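Esterase (Uncultured bacterium, PDB 5EGN) degrades N-acyl homoserine lactones, the signal molecules of bacterial quorum sensing, probably by hydrolysing the lactone ring as an esterase of the alpha/beta hydrolase fold. Local coordinates at residues S67-V75 with I94-D105; S118-M126 with V190-L199. The protein carries 2 engineered substitutions. All blocks are in the same frame, centred on the assembly; numbering follows the deposited sequence.

Contact 1: residues S67-V75 with I94-D105; sequences SIMEHADDV and IGGMIAMQLNLD
Ile68 and Ile98 are reciprocal knobs where two helices cross at -79°, their axes 8.5 Å apart. Ile68 fits the hole formed by Ile94, Met97, Ile98 and Gln101. Its two branches split the work: Ile68 CG2, anti to the backbone N (chi1 -55° places CG1 beside that N), lies 3.7 Å from Gln101 CB, while Ile68 CD1 reaches back to Ile94 CG1 at 3.8 Å. In return Ile98 enters the hole of Ile68, His71, Ala72 and Val75, with Ile98 CD1 3.6 Å from His71 CB and Ile98 CG2 3.7 Å from Val75 CG2. Branched isoleucines suit both places because each can fill two directions at once. Ala72, with little side chain, lets the backbones close to 5.4 Å between Ala72 CA and Ile98 CA, and farther along the Val75 and Leu102 side chains cross at about a right angle, CG1 against CD1.

At the more exposed edge of the crossing, Met69, bent at chi2, crosses the Gln101 amide obliquely, with CG near CD and NE2 and CE near OE1; that OE1 probably accepts from Trp193 NE1. Behind this shell, Ser67 and Glu70 form a capping box: Ser67 OG accepts from Glu70 N, and Glu70 OE1 accepts from Ser67 N at 3.0 Å. The crossing lies on the central sheet, where Phe89 of strand 87-92 touches Val75 and Leu102, and Leu25 of strand 21-25 touches Val75 and Ile98.

Contact 2: residues S118-M126 with V190-L199; sequences SGTGLGEGM and VFAWNIKDRL
Thr120 is held tightly by the loop 190-199. Thr120 OG1, swung anti to the backbone N (chi1 -171°), accepts from Ile195 N at 2.8 Å and 162°, a task no purely apolar side chain could do, while Thr120 CG2 packs 3.7 Å from Lys196 CG. Two glycines let the backbones close in: Gly121 N donates to Trp193 O at 3.0 Å, in the carbonyl plane, and Gly123 N reaches a lone pair of Phe191 O at 2.8 Å. Gly121 has a positive phi, which suits glycine. A water accepting from Leu122 N and donating to Val190 O and Trp193 O bridges the two segments.

Asn194 OD1 closes an Asx turn by accepting from Lys196 N at 3.1 Å; an alanine here would probably leave that N-H without its mate and the turn freer to shift. The outer side is looser. There Glu124 and Lys196 pair as a salt bridge, modelled too close for its geometry to be trusted, and Met126 SD makes a Met-aromatic contact with Phe191, 4.7 Å from the ring centroid. The pairing ties the chain leaving strand 110-116 to the chain returning toward strand 206-211, closing the base of a largely helical insertion, as in the cap of many alpha/beta hydrolases.

In the fold
Contacts 1 and 2 have centres about 13 Å apart and meet largely through Trp193, and also where Met97 CE lies near Val190 O. The indole from contact 2 lies against contact 1, with Trp193 CG 3.4 Å from Ile68 CG1 and Trp193 CZ3 3.6 Å from Met97 CG, besides its probable bond to Gln101. The return loop of the cap-like insertion thus packs on the crossed helices. Contact 1 includes Gly95 of the probable nucleophile elbow, and contact 2 comes near it: helix 94-105 starts directly after Ser93, the likely nucleophile, while Ser118 OG bonds to Ser93 O and Val190 lies close by. Core packing and cap base therefore converge near the presumed active site.

Contact 1: residues S67-V75 with I94-D105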
ATOM      1  N   SER A  67       6.453 -11.332 -21.767  1.00 33.96           N
ATOM      2  CA  SER A  67       6.815 -10.279 -22.702  1.00 33.44           C
ATOM      3  C   SER A  67       6.050  -9.023 -22.317  1.00 32.13           C
ATOM      4  O   SER A  67       4.988  -9.104 -21.700  1.00 31.60           O
ATOM      5  CB  SER A  67       6.504 -10.683 -24.144  1.00 33.64           C
ATOM      6  OG  SER A  67       5.108 -10.790 -24.357  1.00 32.48           O
ATOM      7  N   ILE A  68       6.591  -7.865 -22.675  1.00 30.93           N
ATOM      8  CA  ILE A  68       5.943  -6.598 -22.367  1.00 30.98           C
ATOM      9  C   ILE A  68       4.601  -6.500 -23.091  1.00 30.56           C
ATOM     10  O   ILE A  68       3.657  -5.879 -22.598  1.00 30.27           O
ATOM     11  CB  ILE A  68       6.845  -5.408 -22.746  1.00 30.61           C
ATOM     12  CG1 ILE A  68       8.205  -5.547 -22.063  1.00 30.68           C
ATOM     13  CG2 ILE A  68       6.207  -4.092 -22.347  1.00 29.59           C
ATOM     14  CD1 ILE A  68       8.125  -5.585 -20.554  1.00 30.64           C
ATOM     15  N   MET A  69       4.517  -7.141 -24.253  1.00 31.53           N
ATOM     16  CA  MET A  69       3.282  -7.172 -25.025  1.00 31.75           C
ATOM     17  C   MET A  69       2.179  -7.911 -24.267  1.00 31.29           C
ATOM     18  O   MET A  69       1.026  -7.478 -24.245  1.00 30.80           O
ATOM     19  CB  MET A  69       3.512  -7.830 -26.387  1.00 31.88           C
ATOM     20  CG  MET A  69       4.628  -7.207 -27.212  1.00 32.92           C
ATOM     21  SD  MET A  69       6.253  -7.890 -26.825  1.00 35.10           S
ATOM     22  CE  MET A  69       7.293  -6.937 -27.927  1.00 35.90           C
ATOM     23  N   GLU A  70       2.543  -9.026 -23.643  1.00 30.99           N
ATOM     24  CA  GLU A  70       1.592  -9.817 -22.866  1.00 31.42           C
ATOM     25  C   GLU A  70       1.112  -9.056 -21.626  1.00 30.68           C
ATOM     26  O   GLU A  70      -0.072  -9.108 -21.274  1.00 30.65           O
ATOM     27  CB  GLU A  70       2.218 -11.159 -22.477  1.00 31.76           C
ATOM     28  CG  GLU A  70       2.240 -12.165 -23.627  1.00 32.73           C
ATOM     29  CD  GLU A  70       3.171 -13.334 -23.374  1.00 33.26           C
ATOM     30  OE1 GLU A  70       4.371 -13.093 -23.122  1.00 34.13           O
ATOM     31  OE2 GLU A  70       2.706 -14.493 -23.439  1.00 33.15           O
ATOM     32  N   HIS A  71       2.035  -8.355 -20.972  1.00 30.72           N
ATOM     33  CA  HIS A  71       1.693  -7.460 -19.868  1.00 30.01           C
ATOM     34  C   HIS A  71       0.681  -6.412 -20.323  1.00 29.76           C
ATOM     35  O   HIS A  71      -0.331  -6.154 -19.650  1.00 29.31           O
ATOM     36  CB  HIS A  71       2.945  -6.768 -19.323  1.00 29.60           C
ATOM     37  CG  HIS A  71       3.752  -7.610 -18.386  1.00 29.35           C
ATOM     38  ND1 HIS A  71       3.258  -8.069 -17.184  1.00 29.21           N
ATOM     39  CD2 HIS A  71       5.029  -8.057 -18.461  1.00 30.45           C
ATOM     40  CE1 HIS A  71       4.191  -8.769 -16.564  1.00 29.33           C
ATOM     41  NE2 HIS A  71       5.274  -8.779 -17.320  1.00 30.29           N
ATOM     42  N   ALA A  72       0.971  -5.811 -21.473  1.00 30.22           N
ATOM     43  CA  ALA A  72       0.098  -4.808 -22.066  1.00 30.07           C
ATOM     44  C   ALA A  72      -1.290  -5.381 -22.325  1.00 30.75           C
ATOM     45  O   ALA A  72      -2.296  -4.703 -22.118  1.00 30.04           O
ATOM     46  CB  ALA A  72       0.703  -4.272 -23.352  1.00 29.98           C
ATOM     47  N   ASP A  73      -1.343  -6.634 -22.768  1.00 31.78           N
ATOM     48  CA  ASP A  73      -2.623  -7.290 -23.012  1.00 33.44           C
ATOM     49  C   ASP A  73      -3.372  -7.519 -21.700  1.00 32.37           C
ATOM     50  O   ASP A  73      -4.597  -7.420 -21.661  1.00 32.51           O
ATOM     51  CB  ASP A  73      -2.429  -8.611 -23.758  1.00 37.19           C
ATOM     52  CG  ASP A  73      -3.736  -9.179 -24.295  1.00 47.21           C
ATOM     53  OD1 ASP A  73      -4.758  -8.460 -24.269  1.00 41.96           O
ATOM     54  OD2 ASP A  73      -3.742 -10.342 -24.755  1.00 50.35           O
ATOM     55  N   ASP A  74      -2.637  -7.821 -20.630  1.00 31.83           N
ATOM     56  CA  ASP A  74      -3.253  -7.916 -19.303  1.00 30.66           C
ATOM     57  C   ASP A  74      -3.914  -6.586 -18.929  1.00 30.02           C
ATOM     58  O   ASP A  74      -5.070  -6.548 -18.474  1.00 29.55           O
ATOM     59  CB  ASP A  74      -2.217  -8.315 -18.247  1.00 30.41           C
ATOM     60  CG  ASP A  74      -1.678  -9.721 -18.454  1.00 30.51           C
ATOM     61  OD1 ASP A  74      -2.362 -10.532 -19.111  1.00 31.73           O
ATOM     62  OD2 ASP A  74      -0.576 -10.018 -17.946  1.00 29.60           O
ATOM     63  N   VAL A  75      -3.176  -5.496 -19.134  1.00 29.37           N
ATOM     64  CA  VAL A  75      -3.716  -4.157 -18.895  1.00 28.64           C
ATOM     65  C   VAL A  75      -4.984  -3.905 -19.716  1.00 29.30           C
ATOM     66  O   VAL A  75      -5.977  -3.387 -19.195  1.00 28.26           O
ATOM     67  CB  VAL A  75      -2.683  -3.056 -19.220  1.00 28.02           C
ATOM     68  CG1 VAL A  75      -3.283  -1.679 -18.972  1.00 27.66           C
ATOM     69  CG2 VAL A  75      -1.423  -3.245 -18.392  1.00 27.74           C
ATOM     70  N   ILE A  94       9.442  -1.088 -15.455  1.00 28.21           N
ATOM     71  CA  ILE A  94       8.815  -2.007 -16.390  1.00 27.72           C
ATOM     72  C   ILE A  94       7.391  -1.555 -16.701  1.00 29.06           C
ATOM     73  O   ILE A  94       6.854  -1.864 -17.761  1.00 42.94           O
ATOM     74  CB  ILE A  94       8.806  -3.454 -15.844  1.00 28.71           C
ATOM     75  CG1 ILE A  94       8.456  -4.446 -16.955  1.00 29.67           C
ATOM     76  CG2 ILE A  94       7.850  -3.590 -14.668  1.00 27.52           C
ATOM     77  CD1 ILE A  94       8.446  -5.885 -16.502  1.00 30.31           C
ATOM     78  N   GLY A  95       6.792  -0.805 -15.782  1.00 27.82           N
ATOM     79  CA  GLY A  95       5.470  -0.247 -16.003  1.00 27.21           C
ATOM     80  C   GLY A  95       5.503   0.754 -17.140  1.00 27.37           C
ATOM     81  O   GLY A  95       4.558   0.854 -17.924  1.00 28.19           O
ATOM     82  N   GLY A  96       6.600   1.500 -17.224  1.00 27.99           N
ATOM     83  CA  GLY A  96       6.811   2.432 -18.316  1.00 27.94           C
ATOM     84  C   GLY A  96       6.931   1.694 -19.635  1.00 28.78           C
ATOM     85  O   GLY A  96       6.396   2.133 -20.656  1.00 34.78           O
ATOM     86  N   MET A  97       7.636   0.565 -19.606  1.00 28.14           N
ATOM     87  CA  MET A  97       7.742  -0.310 -20.767  1.00 28.68           C
ATOM     88  C   MET A  97       6.363  -0.755 -21.232  1.00 29.32           C
ATOM     89  O   MET A  97       6.041  -0.693 -22.420  1.00 29.88           O
ATOM     90  CB  MET A  97       8.596  -1.538 -20.449  1.00 28.71           C
ATOM     91  CG  MET A  97       9.992  -1.231 -19.958  1.00 27.42           C
ATOM     92  SD  MET A  97      10.961  -2.734 -19.735  1.00 20.43           S
ATOM     93  CE  MET A  97      12.469  -2.054 -19.059  1.00 28.60           C
ATOM     94  N   ILE A  98       5.555  -1.207 -20.277  1.00 29.54           N
ATOM     95  CA  ILE A  98       4.202  -1.678 -20.549  1.00 29.53           C
ATOM     96  C   ILE A  98       3.350  -0.574 -21.165  1.00 29.92           C
ATOM     97  O   ILE A  98       2.615  -0.808 -22.126  1.00 29.81           O
ATOM     98  CB  ILE A  98       3.527  -2.200 -19.263  1.00 28.92           C
ATOM     99  CG1 ILE A  98       4.281  -3.419 -18.727  1.00 29.61           C
ATOM    100  CG2 ILE A  98       2.077  -2.561 -19.526  1.00 28.41           C
ATOM    101  CD1 ILE A  98       3.846  -3.850 -17.345  1.00 28.41           C
ATOM    102  N   ALA A  99       3.464   0.631 -20.616  1.00 33.12           N
ATOM    103  CA  ALA A  99       2.727   1.781 -21.131  1.00 29.57           C
ATOM    104  C   ALA A  99       3.138   2.123 -22.565  1.00 29.94           C
ATOM    105  O   ALA A  99       2.289   2.420 -23.407  1.00 30.09           O
ATOM    106  CB  ALA A  99       2.928   2.986 -20.223  1.00 29.12           C
ATOM    107  N   MET A 100       4.439   2.082 -22.838  1.00 29.72           N
ATOM    108  CA  MET A 100       4.948   2.387 -24.175  1.00 29.99           C
ATOM    109  C   MET A 100       4.479   1.352 -25.200  1.00 30.54           C
ATOM    110  O   MET A 100       4.009   1.704 -26.291  1.00 31.03           O
ATOM    111  CB  MET A 100       6.476   2.472 -24.161  1.00 29.09           C
ATOM    112  CG  MET A 100       7.012   3.744 -23.512  1.00 27.45           C
ATOM    113  SD  MET A 100       8.799   3.962 -23.652  1.00 22.73           S
ATOM    114  CE  MET A 100       9.388   2.814 -22.410  1.00 27.20           C
ATOM    115  N   GLN A 101       4.604   0.079 -24.839  1.00 30.59           N
ATOM    116  CA  GLN A 101       4.100  -1.011 -25.664  1.00 30.59           C
ATOM    117  C   GLN A 101       2.607  -0.834 -25.917  1.00 31.03           C
ATOM    118  O   GLN A 101       2.104  -1.134 -27.001  1.00 31.37           O
ATOM    119  CB  GLN A 101       4.368  -2.359 -24.995  1.00 30.38           C
ATOM    120  CG  GLN A 101       4.251  -3.542 -25.930  1.00 31.47           C
ATOM    121  CD  GLN A 101       5.280  -3.497 -27.037  1.00 31.74           C
ATOM    122  OE1 GLN A 101       6.482  -3.452 -26.779  1.00 31.52           O
ATOM    123  NE2 GLN A 101       4.813  -3.493 -28.278  1.00 32.53           N
ATOM    124  N   LEU A 102       1.905  -0.337 -24.903  1.00 30.67           N
ATOM    125  CA  LEU A 102       0.475  -0.082 -25.007  1.00 30.40           C
ATOM    126  C   LEU A 102       0.198   1.043 -26.001  1.00 31.19           C
ATOM    127  O   LEU A 102      -0.799   1.008 -26.719  1.00 31.12           O
ATOM    128  CB  LEU A 102      -0.106   0.255 -23.632  1.00 30.92           C
ATOM    129  CG  LEU A 102      -1.625   0.188 -23.451  1.00 31.27           C
ATOM    130  CD1 LEU A 102      -1.957  -0.188 -22.019  1.00 29.91           C
ATOM    131  CD2 LEU A 102      -2.282   1.509 -23.809  1.00 33.13           C
ATOM    132  N   ASN A 103       1.077   2.039 -26.035  1.00 31.14           N
ATOM    133  CA  ASN A 103       0.975   3.108 -27.024  1.00 31.46           C
ATOM    134  C   ASN A 103       1.229   2.582 -28.430  1.00 31.73           C
ATOM    135  O   ASN A 103       0.662   3.078 -29.406  1.00 30.76           O
ATOM    136  CB  ASN A 103       1.955   4.238 -26.709  1.00 31.39           C
ATOM    137  CG  ASN A 103       1.366   5.279 -25.782  1.00 30.88           C
ATOM    138  OD1 ASN A 103       1.015   6.380 -26.208  1.00 30.92           O
ATOM    139  ND2 ASN A 103       1.247   4.936 -24.504  1.00 30.54           N
ATOM    140  N   LEU A 104       2.086   1.570 -28.524  1.00 31.69           N
ATOM    141  CA  LEU A 104       2.405   0.956 -29.810  1.00 32.05           C
ATOM    142  C   LEU A 104       1.253   0.115 -30.360  1.00 32.50           C
ATOM    143  O   LEU A 104       0.875   0.260 -31.523  1.00 31.95           O
ATOM    144  CB  LEU A 104       3.664   0.094 -29.684  1.00 31.90           C
ATOM    145  CG  LEU A 104       4.962   0.722 -30.194  1.00 32.40           C
ATOM    146  CD1 LEU A 104       5.086   2.149 -29.708  1.00 36.49           C
ATOM    147  CD2 LEU A 104       6.172  -0.094 -29.763  1.00 32.82           C
ATOM    148  N   ASP A 105       0.696  -0.756 -29.524  1.00 32.40           N
ATOM    149  CA  ASP A 105      -0.321  -1.703 -29.975  1.00 32.45           C
ATOM    150  C   ASP A 105      -1.751  -1.193 -29.807  1.00 32.22           C
ATOM    151  O   ASP A 105      -2.645  -1.591 -30.554  1.00 33.11           O
ATOM    152  CB  ASP A 105      -0.169  -3.032 -29.233  1.00 32.81           C
ATOM    153  CG  ASP A 105       1.160  -3.703 -29.504  1.00 32.88           C
ATOM    154  OD1 ASP A 105       1.759  -3.429 -30.565  1.00 33.19           O
ATOM    155  OD2 ASP A 105       1.605  -4.507 -28.659  1.00 32.89           O
TER

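Contact 2: residues S118-M126 with V190-L199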
ATOM      1  N   SER A 118      12.209   4.880 -16.436  1.00 25.93           N
ATOM      2  CA  SER A 118      12.183   3.729 -17.329  1.00 26.01           C
ATOM      3  C   SER A 118      13.174   3.886 -18.475  1.00 26.02           C
ATOM      4  O   SER A 118      13.961   4.833 -18.507  1.00 25.53           O
ATOM      5  CB  SER A 118      10.774   3.513 -17.881  1.00 25.54           C
ATOM      6  OG  SER A 118      10.666   2.253 -18.518  1.00 26.98           O
ATOM      7  N   GLY A 119      13.128   2.948 -19.415  1.00 26.60           N
ATOM      8  CA  GLY A 119      14.030   2.947 -20.551  1.00 26.68           C
ATOM      9  C   GLY A 119      13.721   1.804 -21.499  1.00 27.69           C
ATOM     10  O   GLY A 119      12.745   1.077 -21.309  1.00 27.84           O
ATOM     11  N   THR A 120      14.551   1.644 -22.524  1.00 28.11           N
ATOM     12  CA  THR A 120      14.396   0.536 -23.460  1.00 29.92           C
ATOM     13  C   THR A 120      15.765  -0.021 -23.835  1.00 31.35           C
ATOM     14  O   THR A 120      16.766   0.694 -23.786  1.00 31.64           O
ATOM     15  CB  THR A 120      13.627   0.960 -24.729  1.00 30.15           C
ATOM     16  OG1 THR A 120      13.318  -0.197 -25.515  1.00 29.66           O
ATOM     17  CG2 THR A 120      14.445   1.930 -25.560  1.00 30.93           C
ATOM     18  N   GLY A 121      15.804  -1.297 -24.206  1.00 32.00           N
ATOM     19  CA  GLY A 121      17.065  -1.983 -24.425  1.00 35.36           C
ATOM     20  C   GLY A 121      17.881  -1.948 -23.148  1.00 36.96           C
ATOM     21  O   GLY A 121      19.082  -1.683 -23.168  1.00 38.43           O
ATOM     22  N   LEU A 122      17.209  -2.210 -22.031  1.00 35.72           N
ATOM     23  CA  LEU A 122      17.807  -2.063 -20.710  1.00 37.20           C
ATOM     24  C   LEU A 122      18.962  -3.032 -20.499  1.00 39.12           C
ATOM     25  O   LEU A 122      19.985  -2.673 -19.918  1.00 40.54           O
ATOM     26  CB  LEU A 122      16.749  -2.275 -19.625  1.00 38.69           C
ATOM     27  CG  LEU A 122      16.964  -1.540 -18.302  1.00 39.63           C
ATOM     28  CD1 LEU A 122      16.691  -0.054 -18.477  1.00 35.04           C
ATOM     29  CD2 LEU A 122      16.087  -2.129 -17.210  1.00 35.86           C
ATOM     30  N   GLY A 123      18.788  -4.258 -20.979  1.00 38.35           N
ATOM     31  CA  GLY A 123      19.768  -5.309 -20.781  1.00 39.62           C
ATOM     32  C   GLY A 123      21.149  -5.001 -21.327  1.00 42.71           C
ATOM     33  O   GLY A 123      22.153  -5.324 -20.691  1.00 43.81           O
ATOM     34  N   GLU A 124      21.212  -4.379 -22.500  1.00 43.36           N
ATOM     35  CA  GLU A 124      22.501  -4.097 -23.128  1.00 46.21           C
ATOM     36  C   GLU A 124      23.164  -2.869 -22.508  1.00 46.29           C
ATOM     37  O   GLU A 124      24.370  -2.669 -22.645  1.00 50.91           O
ATOM     38  CB  GLU A 124      22.338  -3.907 -24.641  1.00 48.40           C
ATOM     39  CG  GLU A 124      21.424  -2.762 -25.045  1.00 48.77           C
ATOM     40  CD  GLU A 124      21.222  -2.677 -26.549  1.00 50.20           C
ATOM     41  OE1 GLU A 124      21.694  -3.580 -27.272  1.00 52.40           O
ATOM     42  OE2 GLU A 124      20.588  -1.705 -27.007  1.00 52.42           O
ATOM     43  N   GLY A 125      22.370  -2.060 -21.813  1.00 44.82           N
ATOM     44  CA  GLY A 125      22.865  -0.854 -21.174  1.00 45.77           C
ATOM     45  C   GLY A 125      23.465  -1.098 -19.803  1.00 46.16           C
ATOM     46  O   GLY A 125      24.176  -0.247 -19.268  1.00 46.54           O
ATOM     47  N   MET A 126      23.175  -2.259 -19.227  1.00 46.23           N
ATOM     48  CA  MET A 126      23.736  -2.630 -17.936  1.00 48.30           C
ATOM     49  C   MET A 126      25.140  -3.193 -18.112  1.00 50.98           C
ATOM     50  O   MET A 126      25.451  -3.760 -19.161  1.00 50.87           O
ATOM     51  CB  MET A 126      22.836  -3.651 -17.239  1.00 46.21           C
ATOM     52  CG  MET A 126      21.407  -3.180 -17.055  1.00 43.84           C
ATOM     53  SD  MET A 126      20.374  -4.390 -16.215  1.00 36.91           S
ATOM     54  CE  MET A 126      19.775  -3.412 -14.842  1.00 39.36           C
ATOM     55  N   VAL A 190      11.707  -7.949 -19.575  1.00 34.20           N
ATOM     56  CA  VAL A 190      12.078  -6.654 -19.005  1.00 32.26           C
ATOM     57  C   VAL A 190      13.473  -6.195 -19.443  1.00 32.82           C
ATOM     58  O   VAL A 190      13.715  -4.998 -19.607  1.00 32.66           O
ATOM     59  CB  VAL A 190      12.007  -6.687 -17.455  1.00 31.32           C
ATOM     60  CG1 VAL A 190      12.962  -7.729 -16.884  1.00 32.70           C
ATOM     61  CG2 VAL A 190      12.289  -5.311 -16.869  1.00 29.57           C
ATOM     62  N   PHE A 191      14.378  -7.143 -19.661  1.00 34.20           N
ATOM     63  CA  PHE A 191      15.752  -6.808 -20.016  1.00 35.22           C
ATOM     64  C   PHE A 191      15.973  -6.732 -21.524  1.00 35.18           C
ATOM     65  O   PHE A 191      16.801  -5.955 -21.997  1.00 35.94           O
ATOM     66  CB  PHE A 191      16.722  -7.827 -19.411  1.00 35.77           C
ATOM     67  CG  PHE A 191      16.873  -7.714 -17.920  1.00 36.38           C
ATOM     68  CD1 PHE A 191      17.486  -6.609 -17.354  1.00 36.79           C
ATOM     69  CD2 PHE A 191      16.419  -8.722 -17.086  1.00 36.37           C
ATOM     70  CE1 PHE A 191      17.632  -6.507 -15.984  1.00 37.36           C
ATOM     71  CE2 PHE A 191      16.563  -8.623 -15.714  1.00 37.50           C
ATOM     72  CZ  PHE A 191      17.170  -7.515 -15.165  1.00 37.35           C
ATOM     73  N   ALA A 192      15.231  -7.538 -22.276  1.00 35.19           N
ATOM     74  CA  ALA A 192      15.486  -7.687 -23.705  1.00 35.73           C
ATOM     75  C   ALA A 192      14.591  -6.800 -24.568  1.00 36.11           C
ATOM     76  O   ALA A 192      14.912  -6.533 -25.727  1.00 41.49           O
ATOM     77  CB  ALA A 192      15.324  -9.141 -24.111  1.00 36.30           C
ATOM     78  N   TRP A 193      13.474  -6.354 -24.003  1.00 35.07           N
ATOM     79  CA  TRP A 193      12.525  -5.499 -24.713  1.00 34.00           C
ATOM     80  C   TRP A 193      13.197  -4.231 -25.229  1.00 33.14           C
ATOM     81  O   TRP A 193      13.781  -3.471 -24.459  1.00 33.31           O
ATOM     82  CB  TRP A 193      11.354  -5.141 -23.799  1.00 32.90           C
ATOM     83  CG  TRP A 193      10.304  -4.285 -24.428  1.00 31.34           C
ATOM     84  CD1 TRP A 193       9.333  -4.684 -25.299  1.00 31.74           C
ATOM     85  CD2 TRP A 193      10.097  -2.885 -24.210  1.00 30.56           C
ATOM     86  NE1 TRP A 193       8.542  -3.616 -25.646  1.00 30.77           N
ATOM     87  CE2 TRP A 193       8.991  -2.501 -24.991  1.00 30.50           C
ATOM     88  CE3 TRP A 193      10.745  -1.919 -23.435  1.00 29.92           C
ATOM     89  CZ2 TRP A 193       8.517  -1.191 -25.018  1.00 29.87           C
ATOM     90  CZ3 TRP A 193      10.275  -0.621 -23.465  1.00 29.06           C
ATOM     91  CH2 TRP A 193       9.172  -0.268 -24.249  1.00 29.33           C
ATOM     92  N   ASN A 194      13.109  -4.008 -26.536  1.00 33.65           N
ATOM     93  CA  ASN A 194      13.818  -2.905 -27.171  1.00 33.68           C
ATOM     94  C   ASN A 194      13.015  -2.285 -28.313  1.00 34.33           C
ATOM     95  O   ASN A 194      12.757  -2.934 -29.324  1.00 36.56           O
ATOM     96  CB  ASN A 194      15.178  -3.392 -27.680  1.00 34.65           C
ATOM     97  CG  ASN A 194      16.108  -2.257 -28.059  1.00 35.01           C
ATOM     98  OD1 ASN A 194      15.675  -1.215 -28.545  1.00 33.97           O
ATOM     99  ND2 ASN A 194      17.401  -2.460 -27.839  1.00 37.39           N
ATOM    100  N   ILE A 195      12.628  -1.024 -28.144  1.00 33.52           N
ATOM    101  CA  ILE A 195      11.865  -0.315 -29.166  1.00 34.32           C
ATOM    102  C   ILE A 195      12.503   1.027 -29.519  1.00 34.19           C
ATOM    103  O   ILE A 195      11.803   2.002 -29.801  1.00 34.61           O
ATOM    104  CB  ILE A 195      10.405  -0.070 -28.727  1.00 34.07           C
ATOM    105  CG1 ILE A 195      10.355   0.756 -27.439  1.00 31.66           C
ATOM    106  CG2 ILE A 195       9.677  -1.390 -28.539  1.00 33.71           C
ATOM    107  CD1 ILE A 195       9.054   1.509 -27.254  1.00 29.81           C
ATOM    108  N   LYS A 196      13.832   1.068 -29.510  1.00 34.79           N
ATOM    109  CA  LYS A 196      14.577   2.285 -29.833  1.00 35.95           C
ATOM    110  C   LYS A 196      14.162   2.890 -31.171  1.00 36.83           C
ATOM    111  O   LYS A 196      14.046   4.108 -31.301  1.00 41.09           O
ATOM    112  CB  LYS A 196      16.083   2.004 -29.851  1.00 36.38           C
ATOM    113  CG  LYS A 196      16.703   1.745 -28.485  1.00 36.76           C
ATOM    114  CD  LYS A 196      18.172   1.366 -28.618  1.00 40.01           C
ATOM    115  CE  LYS A 196      18.856   1.267 -27.260  1.00 41.42           C
ATOM    116  NZ  LYS A 196      18.908  -0.125 -26.735  1.00 50.30           N
ATOM    117  N   ASP A 197      13.931   2.036 -32.159  1.00 37.80           N
ATOM    118  CA  ASP A 197      13.611   2.489 -33.508  1.00 38.57           C
ATOM    119  C   ASP A 197      12.143   2.880 -33.654  1.00 38.33           C
ATOM    120  O   ASP A 197      11.763   3.553 -34.611  1.00 39.05           O
ATOM    121  CB  ASP A 197      13.961   1.398 -34.519  1.00 39.64           C
ATOM    122  CG  ASP A 197      13.479   0.031 -34.082  1.00 39.85           C
ATOM    123  OD1 ASP A 197      13.503  -0.251 -32.864  1.00 41.82           O
ATOM    124  OD2 ASP A 197      13.076  -0.765 -34.955  1.00 39.68           O
ATOM    125  N   ARG A 198      11.325   2.459 -32.696  1.00 36.86           N
ATOM    126  CA  ARG A 198       9.883   2.639 -32.792  1.00 36.98           C
ATOM    127  C   ARG A 198       9.362   3.713 -31.840  1.00 35.73           C
ATOM    128  O   ARG A 198       8.158   3.957 -31.771  1.00 35.21           O
ATOM    129  CB  ARG A 198       9.175   1.307 -32.528  1.00 38.17           C
ATOM    130  CG  ARG A 198       9.458   0.243 -33.584  1.00 42.49           C
ATOM    131  CD  ARG A 198       8.967  -1.136 -33.160  1.00 41.60           C
ATOM    132  NE  ARG A 198       9.917  -1.827 -32.290  1.00 43.70           N
ATOM    133  CZ  ARG A 198       9.721  -3.045 -31.796  1.00 49.49           C
ATOM    134  NH1 ARG A 198       8.606  -3.707 -32.081  1.00 44.32           N
ATOM    135  NH2 ARG A 198      10.635  -3.604 -31.014  1.00 41.75           N
ATOM    136  N   LEU A 199      10.270   4.361 -31.117  1.00 35.91           N
ATOM    137  CA  LEU A 199       9.889   5.376 -30.136  1.00 34.66           C
ATOM    138  C   LEU A 199       9.205   6.578 -30.776  1.00 34.32           C
ATOM    139  O   LEU A 199       8.287   7.159 -30.197  1.00 33.73           O
ATOM    140  CB  LEU A 199      11.113   5.846 -29.349  1.00 33.55           C
ATOM    141  CG  LEU A 199      11.616   4.925 -28.237  1.00 33.43           C
ATOM    142  CD1 LEU A 199      13.017   5.323 -27.818  1.00 31.57           C
ATOM    143  CD2 LEU A 199      10.671   4.962 -27.045  1.00 31.48           C
TER
HETATM  144  O   HOH W   1      14.573  -3.119 -22.140  1.00 31.88           O